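Local coordinates for endo-beta-1,4-xylanase Xyn10C (Pseudomonas cellulosa, PDB 1GNY), which cleaves internal beta-1,4 linkages of xylan with its C-terminal catalytic domain, the present chain being its N-terminal, xylan-binding CBM15 module, at residues F119-A123 with R124-V128. Sequence-based numbering, arbitrary orientation.
Sequences FNQTA and RDVQV. With XYP (beta-D-xylopyranose), chain B.
Gln-121 turns its carboxamide onto the backbone of Arg-124 at the bend that leads into strand 126-133, one of the five antiparallel strands of the xylan-binding sheet in this CBM15 beta-sandwich. Both ends of the amide are used. OE1 accepts from Arg-124 N at 2.9 Å, with the donor in the carbonyl plane on a lone pair. NE2 in turn donates to Arg-124 O at 2.8 Å, in a bond that is nearly straight, 168° at the hydrogen. That oxygen lies close to the amide plane of Gln-121, so one flat group grips the N-H and the C=O of a single residue. The torsions explain the reach: CG sits between the backbone N and the carbonyl carbon (chi1 59°), and a bend at chi2 brings the amide across the turn to Arg-124. NE2 has another acceptor in Thr-52 OG1, on the strand that pairs with 120-121. An alanine here removes the amide and is likely to leave the N-H and C=O of Arg-124 without these partners and the turn less firmly held.

On the buried side, Phe-119 and Val-126 meet at about a right angle. Val-126 CG1 comes to the ring edge, near its plane, 3.8 Å from CE1, whereas CG2 faces the Gln-121 amide at 4.0 Å from NE2. The valine thus touches both the aromatic and the polar side chain. Ala-80 and Leu-82 of strand 75-82 lie against Phe-119 and Val-126 respectively.

One residue farther on, the extended chain of Gln-127 reaches the carbohydrate site. Its OE1 is bonded to Arg-14 and its NE2 to Gln-81, which tie down the amide; NE2 also donates to xylose O2 at 3.0 Å, nearly straight at 171°.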
loop_
_atom_site.group_PDB
_atom_site.type_symbol
_atom_site.label_atom_id
_atom_site.label_comp_id
_atom_site.label_asym_id
_atom_site.label_seq_id
_atom_site.Cartn_x
_atom_site.Cartn_y
_atom_site.Cartn_z
ATOM N N PHE A 119 -4.599 -13.011 -8.952
ATOM C CA PHE A 119 -5.239 -12.521 -7.704
ATOM C C PHE A 119 -6.629 -13.135 -7.399
ATOM O O PHE A 119 -7.238 -12.804 -6.352
ATOM C CB PHE A 119 -5.262 -11.002 -7.628
ATOM C CG PHE A 119 -3.915 -10.379 -7.334
ATOM C CD1 PHE A 119 -3.447 -10.314 -6.036
ATOM C CD2 PHE A 119 -3.155 -9.791 -8.340
ATOM C CE1 PHE A 119 -2.227 -9.748 -5.743
ATOM C CE2 PHE A 119 -1.919 -9.228 -8.050
ATOM C CZ PHE A 119 -1.454 -9.189 -6.767
ATOM N N ASN A 120 -7.115 -14.007 -8.300
ATOM C CA ASN A 120 -8.317 -14.837 -8.047
ATOM C C ASN A 120 -7.814 -16.246 -7.729
ATOM O O ASN A 120 -7.437 -16.965 -8.635
ATOM C CB ASN A 120 -9.293 -14.827 -9.234
ATOM C CG ASN A 120 -9.972 -13.474 -9.414
ATOM O OD1 ASN A 120 -9.746 -12.530 -8.627
ATOM N ND2 ASN A 120 -10.792 -13.351 -10.469
ATOM N N GLN A 121 -7.773 -16.587 -6.436
ATOM C CA GLN A 121 -7.037 -17.757 -5.921
ATOM C C GLN A 121 -7.381 -18.066 -4.485
ATOM O O GLN A 121 -7.888 -17.202 -3.764
ATOM C CB GLN A 121 -5.513 -17.545 -6.053
ATOM C CG GLN A 121 -4.942 -16.322 -5.313
ATOM C CD GLN A 121 -4.528 -16.608 -3.891
ATOM O OE1 GLN A 121 -3.813 -17.579 -3.616
ATOM N NE2 GLN A 121 -4.976 -15.748 -2.961
ATOM N N THR A 122 -7.075 -19.301 -4.069
ATOM C CA THR A 122 -7.414 -19.792 -2.710
ATOM C C THR A 122 -6.257 -20.144 -1.779
ATOM O O THR A 122 -6.438 -20.196 -0.556
ATOM C CB THR A 122 -8.297 -21.063 -2.799
ATOM O OG1 THR A 122 -7.613 -22.054 -3.570
ATOM C CG2 THR A 122 -9.608 -20.798 -3.541
ATOM N N ALA A 123 -5.099 -20.400 -2.358
ATOM C CA ALA A 123 -3.923 -20.896 -1.624
ATOM C C ALA A 123 -3.235 -19.936 -0.637
ATOM O O ALA A 123 -2.778 -20.346 0.428
ATOM C CB ALA A 123 -2.894 -21.408 -2.640
ATOM N N ARG A 124 -3.144 -18.666 -0.996
ATOM C CA ARG A 124 -2.304 -17.720 -0.234
ATOM C C ARG A 124 -3.005 -16.476 0.274
ATOM O O ARG A 124 -3.950 -15.998 -0.331
ATOM C CB ARG A 124 -1.167 -17.272 -1.136
ATOM C CG ARG A 124 -0.308 -18.424 -1.630
ATOM C CD ARG A 124 0.786 -17.994 -2.601
ATOM N NE ARG A 124 1.628 -19.101 -3.059
ATOM C CZ ARG A 124 2.523 -19.768 -2.325
ATOM N NH1 ARG A 124 2.767 -19.448 -1.049
ATOM N NH2 ARG A 124 3.225 -20.762 -2.886
ATOM N N ASP A 125 -2.508 -15.953 1.387
ATOM C CA ASP A 125 -2.916 -14.627 1.825
ATOM C C ASP A 125 -2.229 -13.676 0.832
ATOM O O ASP A 125 -1.224 -14.029 0.200
ATOM C CB ASP A 125 -2.410 -14.296 3.219
ATOM C CG ASP A 125 -3.049 -15.134 4.324
ATOM O OD1 ASP A 125 -4.229 -15.539 4.204
ATOM O OD2 ASP A 125 -2.422 -15.375 5.402
ATOM N N VAL A 126 -2.801 -12.495 0.704
ATOM C CA VAL A 126 -2.248 -11.458 -0.188
ATOM C C VAL A 126 -1.755 -10.312 0.688
ATOM O O VAL A 126 -2.531 -9.736 1.478
ATOM C CB VAL A 126 -3.279 -10.999 -1.199
ATOM C CG1 VAL A 126 -2.794 -9.798 -2.015
ATOM C CG2 VAL A 126 -3.587 -12.141 -2.144
ATOM N N GLN A 127 -0.480 -9.974 0.500
ATOM C CA GLN A 127 0.143 -8.843 1.188
ATOM C C GLN A 127 -0.074 -7.591 0.381
ATOM O O GLN A 127 0.276 -7.573 -0.803
ATOM C CB GLN A 127 1.633 -9.067 1.393
ATOM C CG GLN A 127 2.379 -7.959 2.140
ATOM C CD GLN A 127 3.802 -8.374 2.459
ATOM O OE1 GLN A 127 4.050 -8.926 3.543
ATOM N NE2 GLN A 127 4.734 -8.070 1.553
ATOM N N VAL A 128 -0.646 -6.574 1.011
ATOM C CA VAL A 128 -0.974 -5.300 0.360
ATOM C C VAL A 128 -0.309 -4.165 1.122
ATOM O O VAL A 128 -0.244 -4.195 2.357
ATOM C CB VAL A 128 -2.526 -5.057 0.322
ATOM C CG1 VAL A 128 -2.864 -3.723 -0.380
ATOM C CG2 VAL A 128 -3.242 -6.218 -0.336
HETATM C C1 XYP B . 9.666 -9.727 1.781
HETATM C C2 XYP B . 8.776 -8.519 1.536
HETATM C C3 XYP B . 8.305 -8.476 0.085
HETATM C C4 XYP B . 9.482 -8.691 -0.872
HETATM C C5 XYP B . 10.251 -9.921 -0.432
HETATM O O2 XYP B . 7.624 -8.582 2.372
HETATM O O3 XYP B . 7.675 -7.235 -0.194
HETATM O O4 XYP B . 8.956 -8.897 -2.163
HETATM O O5 XYP B . 10.700 -9.807 0.901
#